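Local atomic coordinates of DUF3836 domain-containing protein (Parabacteroides distasonis ATCC 8503, PDB entry 4R03), a protein that is of unknown function but belongs to the DUF3836 family and folds as a single-layer antiparallel beta-sheet probably evolved from beta-hairpin repeats. Residues Gly26-Tyr38 with Lys47-Trp59. Sequence-based numbering, arbitrary orientation. Where two conformers were deposited one is given.
Sequences GLLNKQVRYEFQY and KKAFRWDRTNDEW. With CIT (citric acid), chain C; PO4 (phosphate ion), chain D.
Arg33 and Phe50 form an antiparallel hydrogen-bonded pair, with Arg33 N to Phe50 O at 3.1 Å. Glu35 and Lys48 form the next such pair. Tyr34 faces Ala49 between them, a non-hydrogen-bonded pair. Beyond Val32 the strands part, and a water bridges Gln31 O and Trp52 N. A classic bulge at Gln31 and Val32, opposite Val20 of strand 14-24, lies here. Lys30 CD sits over the centre of the Trp52 six-membered ring, 3.5 Å from its centroid. Lys30 NZ lies over the same face, a cation-pi contact, and hydrogen-bonds to phosphate O2. Strands 27-38 and 44-53 are the two arms of one beta hairpin in the seven-stranded meander of this single-layer sheet. Trp59 starts the following strand, 58-69. Arg33 CB covers one face of Trp59, 3.4 Å from the six-membered ring centroid; Trp52 CE3 meets the other. Replacing Trp52 by an alanine is likely to take the aromatic platform from the Lys30 chain and leave citrate O7 without the indole N-H. Arg33 NE and NH2 both grip Glu35 OE2, side-on. On the opposite sheet face, Lys47 extends with CG anti to its own N (chi1 173°), bringing CE 3.4 Å from Tyr34 CD1. Its NZ lies over the Tyr34 ring and hydrogen-bonds to Ile107 O and Ser109 OG.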
ATOM      1  N   GLY A  26      -2.163  -2.465 -25.662  1.00 23.77           N
ATOM      2  CA  GLY A  26      -1.646  -3.803 -25.921  1.00 25.36           C
ATOM      3  C   GLY A  26      -0.398  -4.203 -25.114  1.00 22.77           C
ATOM      4  O   GLY A  26       0.098  -5.324 -25.256  1.00 23.82           O
ATOM      5  N   LEU A  27       0.108  -3.289 -24.295  1.00 19.68           N
ATOM      6  CA  LEU A  27       1.275  -3.559 -23.436  1.00 18.90           C
ATOM      7  C   LEU A  27       0.811  -3.964 -22.031  1.00 16.91           C
ATOM      8  O   LEU A  27      -0.319  -3.597 -21.597  1.00 17.49           O
ATOM      9  CB  LEU A  27       2.117  -2.316 -23.306  1.00 19.81           C
ATOM     10  CG  LEU A  27       2.515  -1.646 -24.644  1.00 25.19           C
ATOM     11  CD1 LEU A  27       3.132  -0.293 -24.338  1.00 29.99           C
ATOM     12  CD2 LEU A  27       3.505  -2.551 -25.333  1.00 26.67           C
ATOM     13  N   LEU A  28       1.669  -4.665 -21.317  1.00 16.84           N
ATOM     14  CA  LEU A  28       1.389  -5.147 -19.936  1.00 15.61           C
ATOM     15  C   LEU A  28       2.598  -4.848 -19.087  1.00 15.77           C
ATOM     16  O   LEU A  28       3.712  -5.312 -19.426  1.00 17.34           O
ATOM     17  CB  LEU A  28       1.098  -6.652 -19.910  1.00 17.48           C
ATOM     18  CG  LEU A  28       0.929  -7.292 -18.542  1.00 19.95           C
ATOM     19  CD1 LEU A  28      -0.376  -6.888 -17.983  1.00 20.40           C
ATOM     20  CD2 LEU A  28       0.923  -8.825 -18.653  1.00 23.28           C
ATOM     21  N   ASN A  29       2.415  -4.026 -18.051  1.00 14.15           N
ATOM     22  CA  ASN A  29       3.548  -3.631 -17.199  1.00 13.58           C
ATOM     23  C   ASN A  29       3.152  -3.604 -15.757  1.00 14.21           C
ATOM     24  O   ASN A  29       2.101  -3.092 -15.386  1.00 13.10           O
ATOM     25  CB  ASN A  29       4.085  -2.276 -17.594  1.00 14.22           C
ATOM     26  CG  ASN A  29       4.789  -2.283 -18.927  1.00 17.81           C
ATOM     27  OD1 ASN A  29       6.019  -2.611 -19.056  1.00 20.57           O
ATOM     28  ND2 ASN A  29       4.062  -1.911 -19.924  1.00 14.04           N
ATOM     29  N   LYS A  30       4.041  -4.086 -14.912  1.00 12.31           N
ATOM     30  CA  LYS A  30       3.866  -3.937 -13.492  1.00 12.89           C
ATOM     31  C   LYS A  30       3.832  -2.504 -13.102  1.00 13.50           C
ATOM     32  O   LYS A  30       4.702  -1.667 -13.505  1.00 13.67           O
ATOM     33  CB  LYS A  30       4.998  -4.650 -12.715  1.00 13.36           C
ATOM     34  CG  LYS A  30       4.866  -6.158 -12.781  1.00 14.89           C
ATOM     35  CD  LYS A  30       6.122  -6.914 -12.263  1.00 16.99           C
ATOM     36  CE  LYS A  30       5.800  -8.355 -12.194  1.00 21.49           C
ATOM     37  NZ  LYS A  30       7.014  -9.118 -11.665  1.00 24.57           N
ATOM     38  N   GLN A  31       2.844  -2.122 -12.308  1.00 11.40           N
ATOM     39  CA  GLN A  31       2.719  -0.741 -11.864  1.00 10.76           C
ATOM     40  C   GLN A  31       3.077  -0.557 -10.405  1.00 12.07           C
ATOM     41  O   GLN A  31       3.882   0.318 -10.062  1.00 13.42           O
ATOM     42  CB  GLN A  31       1.298  -0.193 -12.084  1.00 12.58           C
ATOM     43  CG  GLN A  31       1.143   1.256 -11.804  1.00 14.24           C
ATOM     44  CD  GLN A  31      -0.246   1.681 -12.022  1.00 18.69           C
ATOM     45  OE1 GLN A  31      -1.149   1.146 -11.398  1.00 20.01           O
ATOM     46  NE2 GLN A  31      -0.458   2.673 -12.854  1.00 20.91           N
ATOM     47  N   VAL A  32       2.440  -1.300  -9.503  1.00 10.74           N
ATOM     48  CA  VAL A  32       2.665  -1.117  -8.083  1.00 10.22           C
ATOM     49  C   VAL A  32       2.387  -2.425  -7.367  1.00 10.36           C
ATOM     50  O   VAL A  32       1.535  -3.196  -7.825  1.00 10.99           O
ATOM     51  CB  VAL A  32       1.820   0.079  -7.503  1.00 10.73           C
ATOM     52  CG1 VAL A  32       0.334  -0.095  -7.733  1.00 11.07           C
ATOM     53  CG2 VAL A  32       2.104   0.328  -6.070  1.00 11.98           C
ATOM     54  N   ARG A  33       3.088  -2.674  -6.266  1.00 10.49           N
ATOM     55  CA  ARG A  33       2.884  -3.800  -5.366  1.00 10.62           C
ATOM     56  C   ARG A  33       2.647  -3.262  -3.960  1.00 11.49           C
ATOM     57  O   ARG A  33       3.351  -2.413  -3.490  1.00 11.82           O
ATOM     58  CB  ARG A  33       4.103  -4.716  -5.348  1.00 11.84           C
ATOM     59  CG  ARG A  33       4.031  -5.855  -4.336  1.00 12.69           C
ATOM     60  CD  ARG A  33       5.323  -6.674  -4.374  1.00 16.16           C
ATOM     61  NE  ARG A  33       5.267  -7.692  -3.308  1.00 17.24           N
ATOM     62  CZ  ARG A  33       4.796  -8.896  -3.470  1.00 19.78           C
ATOM     63  NH1 ARG A  33       4.427  -9.342  -4.650  1.00 25.64           N
ATOM     64  NH2 ARG A  33       4.753  -9.679  -2.405  1.00 22.01           N
ATOM     65  N   TYR A  34       1.588  -3.776  -3.327  1.00 11.22           N
ATOM     66  CA  TYR A  34       1.239  -3.413  -1.964  1.00 10.53           C
ATOM     67  C   TYR A  34       1.434  -4.641  -1.078  1.00 11.97           C
ATOM     68  O   TYR A  34       1.082  -5.774  -1.450  1.00 12.29           O
ATOM     69  CB  TYR A  34      -0.192  -2.981  -1.867  1.00 10.80           C
ATOM     70  CG  TYR A  34      -0.549  -1.810  -2.729  1.00 11.92           C
ATOM     71  CD1 TYR A  34      -0.030  -0.574  -2.471  1.00 13.04           C
ATOM     72  CD2 TYR A  34      -1.423  -1.932  -3.786  1.00 13.56           C
ATOM     73  CE1 TYR A  34      -0.378   0.503  -3.242  1.00 12.82           C
ATOM     74  CE2 TYR A  34      -1.750  -0.849  -4.611  1.00 13.90           C
ATOM     75  CZ  TYR A  34      -1.273   0.399  -4.279  1.00 13.71           C
ATOM     76  OH  TYR A  34      -1.603   1.504  -5.082  1.00 15.85           O
ATOM     77  N   GLU A  35       1.964  -4.434   0.115  1.00 11.88           N
ATOM     78  CA  GLU A  35       2.082  -5.487   1.142  1.00 11.68           C
ATOM     79  C   GLU A  35       1.444  -4.956   2.408  1.00 12.54           C
ATOM     80  O   GLU A  35       1.614  -3.772   2.752  1.00 13.63           O
ATOM     81  CB  GLU A  35       3.516  -5.845   1.379  1.00 13.33           C
ATOM     82  CG  GLU A  35       4.207  -6.455   0.175  1.00 15.93           C
ATOM     83  CD  GLU A  35       5.618  -6.940   0.427  1.00 22.10           C
ATOM     84  OE1 GLU A  35       6.192  -6.620   1.482  1.00 22.72           O
ATOM     85  OE2 GLU A  35       6.181  -7.582  -0.517  1.00 22.76           O
ATOM     86  N   PHE A  36       0.748  -5.834   3.123  1.00 12.02           N
ATOM     87  CA  PHE A  36      -0.063  -5.437   4.286  1.00 11.67           C
ATOM     88  C   PHE A  36       0.336  -6.237   5.503  1.00 13.02           C
ATOM     89  O   PHE A  36       0.564  -7.453   5.451  1.00 14.69           O
ATOM     90  CB  PHE A  36      -1.557  -5.678   4.015  1.00 11.51           C
ATOM     91  CG  PHE A  36      -2.086  -4.975   2.812  1.00 11.43           C
ATOM     92  CD1 PHE A  36      -2.540  -3.657   2.908  1.00 12.88           C
ATOM     93  CD2 PHE A  36      -2.057  -5.568   1.565  1.00 11.24           C
ATOM     94  CE1 PHE A  36      -3.002  -2.995   1.770  1.00 12.33           C
ATOM     95  CE2 PHE A  36      -2.501  -4.907   0.450  1.00 11.45           C
ATOM     96  CZ  PHE A  36      -2.967  -3.606   0.551  1.00 12.27           C
ATOM     97  N   GLN A  37       0.368  -5.529   6.619  1.00 13.66           N
ATOM     98  CA  GLN A  37       0.495  -6.169   7.929  0.50 15.04           C
ATOM     99  C   GLN A  37      -0.673  -5.719   8.817  1.00 14.55           C
ATOM    100  O   GLN A  37      -1.333  -4.725   8.559  1.00 14.71           O
ATOM    101  CB  GLN A  37       1.859  -5.864   8.559  0.50 16.64           C
ATOM    102  CG  GLN A  37       3.073  -6.383   7.755  0.50 18.64           C
ATOM    103  CD  GLN A  37       4.419  -6.173   8.478  0.50 21.74           C
ATOM    104  OE1 GLN A  37       4.657  -6.711   9.556  0.50 24.28           O
ATOM    105  NE2 GLN A  37       5.294  -5.395   7.878  0.50 25.19           N
ATOM    106  N   TYR A  38      -0.934  -6.524   9.867  1.00 14.50           N
ATOM    107  CA  TYR A  38      -2.154  -6.397  10.668  1.00 14.36           C
ATOM    108  C   TYR A  38      -1.825  -6.290  12.171  1.00 16.29           C
ATOM    109  O   TYR A  38      -0.856  -6.867  12.626  1.00 17.92           O
ATOM    110  CB  TYR A  38      -3.066  -7.616  10.455  1.00 15.08           C
ATOM    111  CG  TYR A  38      -3.579  -7.619   9.054  1.00 12.67           C
ATOM    112  CD1 TYR A  38      -2.806  -8.184   8.042  1.00 13.15           C
ATOM    113  CD2 TYR A  38      -4.784  -7.080   8.704  1.00 12.99           C
ATOM    114  CE1 TYR A  38      -3.253  -8.149   6.713  1.00 12.38           C
ATOM    115  CE2 TYR A  38      -5.229  -7.028   7.399  1.00 13.68           C
ATOM    116  CZ  TYR A  38      -4.440  -7.626   6.399  1.00 12.23           C
ATOM    117  OH  TYR A  38      -4.935  -7.499   5.110  1.00 14.17           O
ATOM    118  N   LYS A  47       0.827  -0.531   5.507  1.00 12.68           N
ATOM    119  CA  LYS A  47       0.732  -0.754   4.059  1.00 12.25           C
ATOM    120  C   LYS A  47       2.044  -0.245   3.465  1.00 12.66           C
ATOM    121  O   LYS A  47       2.395   0.925   3.657  1.00 13.93           O
ATOM    122  CB  LYS A  47      -0.449  -0.070   3.444  1.00 12.60           C
ATOM    123  CG  LYS A  47      -0.564  -0.095   1.929  1.00 13.63           C
ATOM    124  CD  LYS A  47      -1.752   0.698   1.471  1.00 14.61           C
ATOM    125  CE  LYS A  47      -2.020   0.559   0.017  1.00 15.62           C
ATOM    126  NZ  LYS A  47      -3.253   1.281  -0.340  1.00 16.99           N
ATOM    127  N   LYS A  48       2.764  -1.088   2.753  1.00 11.59           N
ATOM    128  CA  LYS A  48       3.942  -0.692   1.999  1.00 12.51           C
ATOM    129  C   LYS A  48       3.668  -0.793   0.525  1.00 13.89           C
ATOM    130  O   LYS A  48       3.051  -1.774   0.082  1.00 14.29           O
ATOM    131  CB  LYS A  48       5.110  -1.559   2.335  1.00 16.37           C
ATOM    132  CG  LYS A  48       5.756  -1.268   3.613  1.00 22.18           C
ATOM    133  CD  LYS A  48       7.045  -2.150   3.681  1.00 27.11           C
ATOM    134  CE  LYS A  48       7.652  -2.071   5.012  1.00 32.12           C
ATOM    135  NZ  LYS A  48       8.962  -2.716   5.000  1.00 35.97           N
ATOM    136  N   ALA A  49       4.053   0.212  -0.220  1.00 11.26           N
ATOM    137  CA  ALA A  49       3.879   0.262  -1.659  1.00 11.50           C
ATOM    138  C   ALA A  49       5.282   0.222  -2.283  1.00 12.43           C
ATOM    139  O   ALA A  49       6.199   0.957  -1.809  1.00 12.60           O
ATOM    140  CB  ALA A  49       3.165   1.491  -2.115  1.00 12.60           C
ATOM    141  N   PHE A  50       5.440  -0.592  -3.331  1.00 11.22           N
ATOM    142  CA  PHE A  50       6.670  -0.740  -4.080  1.00 11.61           C
ATOM    143  C   PHE A  50       6.439  -0.349  -5.530  1.00 11.34           C
ATOM    144  O   PHE A  50       5.393  -0.675  -6.115  1.00 10.62           O
ATOM    145  CB  PHE A  50       7.139  -2.189  -4.038  1.00 10.84           C
ATOM    146  CG  PHE A  50       7.400  -2.743  -2.674  1.00 12.00           C
ATOM    147  CD1 PHE A  50       6.346  -3.137  -1.847  1.00 13.18           C
ATOM    148  CD2 PHE A  50       8.710  -2.870  -2.184  1.00 13.99           C
ATOM    149  CE1 PHE A  50       6.582  -3.646  -0.592  1.00 13.80           C
ATOM    150  CE2 PHE A  50       8.926  -3.363  -0.913  1.00 14.82           C
ATOM    151  CZ  PHE A  50       7.865  -3.752  -0.121  1.00 14.74           C
ATOM    152  N   ARG A  51       7.441   0.298  -6.130  1.00 12.15           N
ATOM    153  CA  ARG A  51       7.447   0.592  -7.564  1.00 12.53           C
ATOM    154  C   ARG A  51       8.257  -0.518  -8.271  1.00 11.87           C
ATOM    155  O   ARG A  51       9.125  -1.163  -7.670  1.00 12.56           O
ATOM    156  CB  ARG A  51       8.040   1.970  -7.855  1.00 15.42           C
ATOM    157  CG  ARG A  51       9.495   2.099  -7.481  1.00 18.89           C
ATOM    158  CD  ARG A  51      10.002   3.555  -7.806  1.00 20.80           C
ATOM    159  NE  ARG A  51      11.373   3.637  -7.374  1.00 26.48           N
ATOM    160  CZ  ARG A  51      12.400   3.197  -8.085  1.00 26.00           C
ATOM    161  NH1 ARG A  51      12.227   2.778  -9.302  1.00 27.01           N
ATOM    162  NH2 ARG A  51      13.639   3.287  -7.588  1.00 32.78           N
ATOM    163  N   TRP A  52       7.974  -0.686  -9.543  1.00 12.50           N
ATOM    164  CA  TRP A  52       8.687  -1.683 -10.357  1.00 12.42           C
ATOM    165  C   TRP A  52       9.799  -0.934 -11.074  1.00 12.37           C
ATOM    166  O   TRP A  52       9.573  -0.096 -11.956  1.00 13.08           O
ATOM    167  CB  TRP A  52       7.790  -2.401 -11.321  1.00 11.79           C
ATOM    168  CG  TRP A  52       8.458  -3.437 -12.109  1.00 12.50           C
ATOM    169  CD1 TRP A  52       8.736  -3.362 -13.430  1.00 14.93           C
ATOM    170  CD2 TRP A  52       8.927  -4.708 -11.658  1.00 12.53           C
ATOM    171  NE1 TRP A  52       9.349  -4.508 -13.837  1.00 14.74           N
ATOM    172  CE2 TRP A  52       9.469  -5.368 -12.780  1.00 13.33           C
ATOM    173  CE3 TRP A  52       8.956  -5.366 -10.424  1.00 14.30           C
ATOM    174  CZ2 TRP A  52      10.011  -6.636 -12.676  1.00 15.03           C
ATOM    175  CZ3 TRP A  52       9.462  -6.596 -10.338  1.00 14.46           C
ATOM    176  CH2 TRP A  52      10.043  -7.217 -11.453  1.00 15.58           C
ATOM    177  N   ASP A  53      11.030  -1.272 -10.715  1.00 13.57           N
ATOM    178  CA  ASP A  53      12.192  -0.691 -11.405  0.50 14.33           C
ATOM    179  C   ASP A  53      12.539  -1.513 -12.649  1.00 13.92           C
ATOM    180  O   ASP A  53      12.924  -2.666 -12.578  1.00 15.06           O
ATOM    181  CB  ASP A  53      13.345  -0.588 -10.424  0.50 14.94           C
ATOM    182  CG  ASP A  53      14.566   0.065 -11.035  0.50 16.68           C
ATOM    183  OD1 ASP A  53      15.074  -0.529 -12.003  0.50 16.16           O
ATOM    184  OD2 ASP A  53      14.955   1.157 -10.562  0.50 17.57           O
ATOM    185  N   ARG A  54      12.324  -0.907 -13.812  1.00 15.30           N
ATOM    186  CA  ARG A  54      12.481  -1.624 -15.083  1.00 16.19           C
ATOM    187  C   ARG A  54      13.955  -1.710 -15.491  1.00 17.21           C
ATOM    188  O   ARG A  54      14.278  -2.584 -16.295  1.00 18.98           O
ATOM    189  CB  ARG A  54      11.725  -0.920 -16.227  1.00 19.09           C
ATOM    190  CG  ARG A  54      10.211  -0.775 -15.926  1.00 22.12           C
ATOM    191  CD  ARG A  54       9.469  -0.086 -17.063  1.00 24.35           C
ATOM    192  NE  ARG A  54       9.399  -0.984 -18.212  1.00 26.79           N
ATOM    193  CZ  ARG A  54       9.080  -0.605 -19.466  1.00 30.96           C
ATOM    194  NH1 ARG A  54       8.860   0.657 -19.736  1.00 32.22           N
ATOM    195  NH2 ARG A  54       9.035  -1.501 -20.441  1.00 31.31           N
ATOM    196  N   THR A  55      14.785  -0.855 -14.942  1.00 17.29           N
ATOM    197  CA  THR A  55      16.262  -0.937 -15.199  1.00 18.38           C
ATOM    198  C   THR A  55      16.850  -2.215 -14.637  1.00 19.38           C
ATOM    199  O   THR A  55      17.639  -2.925 -15.310  1.00 21.59           O
ATOM    200  CB  THR A  55      16.937   0.224 -14.616  1.00 21.24           C
ATOM    201  OG1 THR A  55      16.409   1.395 -15.235  1.00 23.51           O
ATOM    202  CG2 THR A  55      18.422   0.214 -14.892  1.00 22.60           C
ATOM    203  N   ASN A  56      16.397  -2.604 -13.459  1.00 19.02           N
ATOM    204  CA  ASN A  56      16.881  -3.826 -12.847  1.00 21.06           C
ATOM    205  C   ASN A  56      15.881  -4.998 -12.715  1.00 19.55           C
ATOM    206  O   ASN A  56      16.285  -6.058 -12.245  1.00 20.26           O
ATOM    207  CB  ASN A  56      17.320  -3.447 -11.436  1.00 21.91           C
ATOM    208  CG  ASN A  56      18.361  -2.378 -11.455  1.00 24.02           C
ATOM    209  OD1 ASN A  56      19.256  -2.419 -12.290  1.00 28.16           O
ATOM    210  ND2 ASN A  56      18.292  -1.489 -10.536  1.00 27.83           N
ATOM    211  N   ASP A  57      14.571  -4.774 -13.071  1.00 19.43           N
ATOM    212  CA  ASP A  57      13.388  -5.720 -12.858  1.00 17.39           C
ATOM    213  C   ASP A  57      13.275  -6.193 -11.397  1.00 16.53           C
ATOM    214  O   ASP A  57      13.487  -7.365 -11.040  1.00 15.68           O
ATOM    215  CB  ASP A  57      13.380  -6.935 -13.802  1.00 18.58           C
ATOM    216  CG  ASP A  57      12.866  -6.602 -15.167  1.00 18.54           C
ATOM    217  OD1 ASP A  57      12.709  -5.411 -15.478  1.00 19.88           O
ATOM    218  OD2 ASP A  57      12.725  -7.594 -15.927  1.00 23.73           O
ATOM    219  N   GLU A  58      12.945  -5.243 -10.556  1.00 14.74           N
ATOM    220  CA  GLU A  58      12.854  -5.504  -9.137  0.50 15.61           C
ATOM    221  C   GLU A  58      11.835  -4.530  -8.508  1.00 14.06           C
ATOM    222  O   GLU A  58      11.702  -3.382  -8.957  1.00 14.08           O
ATOM    223  CB  GLU A  58      14.256  -5.433  -8.510  0.50 18.88           C
ATOM    224  CG  GLU A  58      14.623  -4.195  -7.859  0.50 19.75           C
ATOM    225  CD  GLU A  58      16.141  -4.086  -7.447  0.50 23.89           C
ATOM    226  OE1 GLU A  58      17.031  -4.735  -8.051  0.50 25.13           O
ATOM    227  OE2 GLU A  58      16.386  -3.345  -6.493  0.50 21.03           O
ATOM    228  N   TRP A  59      11.185  -4.999  -7.466  1.00 13.00           N
ATOM    229  CA  TRP A  59      10.373  -4.134  -6.632  1.00 12.65           C
ATOM    230  C   TRP A  59      11.264  -3.320  -5.706  1.00 14.16           C
ATOM    231  O   TRP A  59      12.127  -3.894  -4.996  1.00 15.56           O
ATOM    232  CB  TRP A  59       9.411  -4.992  -5.817  1.00 12.97           C
ATOM    233  CG  TRP A  59       8.337  -5.672  -6.604  1.00 13.18           C
ATOM    234  CD1 TRP A  59       8.185  -7.018  -6.751  1.00 13.42           C
ATOM    235  CD2 TRP A  59       7.259  -5.073  -7.307  1.00 12.22           C
ATOM    236  NE1 TRP A  59       7.102  -7.289  -7.538  1.00 13.91           N
ATOM    237  CE2 TRP A  59       6.503  -6.119  -7.895  1.00 13.31           C
ATOM    238  CE3 TRP A  59       6.855  -3.756  -7.535  1.00 12.60           C
ATOM    239  CZ2 TRP A  59       5.386  -5.866  -8.720  1.00 12.62           C
ATOM    240  CZ3 TRP A  59       5.718  -3.524  -8.348  1.00 12.92           C
ATOM    241  CH2 TRP A  59       5.006  -4.591  -8.893  1.00 12.79           C
TER
HETATM  242  C1  CIT C 202       7.250  -4.789 -16.763  1.00 24.80           C
HETATM  243  O1  CIT C 202       6.374  -5.315 -16.004  1.00 20.18           O
HETATM  244  O2  CIT C 202       7.540  -3.523 -16.810  1.00 23.00           O
HETATM  245  C2  CIT C 202       7.871  -5.833 -17.696  1.00 30.58           C
HETATM  246  C3  CIT C 202       9.411  -5.816 -17.751  1.00 36.50           C
HETATM  247  O7  CIT C 202       9.938  -5.805 -16.405  1.00 35.01           O
HETATM  248  C4  CIT C 202       9.927  -7.065 -18.513  1.00 36.26           C
HETATM  249  C5  CIT C 202      11.342  -6.878 -19.018  1.00 40.40           C
HETATM  250  O3  CIT C 202      11.553  -6.518 -20.208  1.00 48.01           O
HETATM  251  O4  CIT C 202      12.326  -7.051 -18.263  1.00 36.12           O
HETATM  252  C6  CIT C 202       9.923  -4.514 -18.366  1.00 41.23           C
HETATM  253  O5  CIT C 202       9.419  -4.125 -19.440  1.00 40.90           O
HETATM  254  O6  CIT C 202      10.800  -3.842 -17.778  1.00 39.65           O
HETATM  255  P   PO4 D 203       5.279 -10.286  -8.590  0.50 26.44           P
HETATM  256  O1  PO4 D 203       4.969  -9.833  -7.178  0.50 26.78           O
HETATM  257  O2  PO4 D 203       6.520  -9.587  -8.995  0.50 26.39           O
HETATM  258  O3  PO4 D 203       4.162  -9.992  -9.613  0.50 22.35           O
HETATM  259  O4  PO4 D 203       5.461 -11.786  -8.577  0.50 31.40           O
HETATM  260  O   HOH W   1       6.221   1.122 -11.107  1.00 15.46           O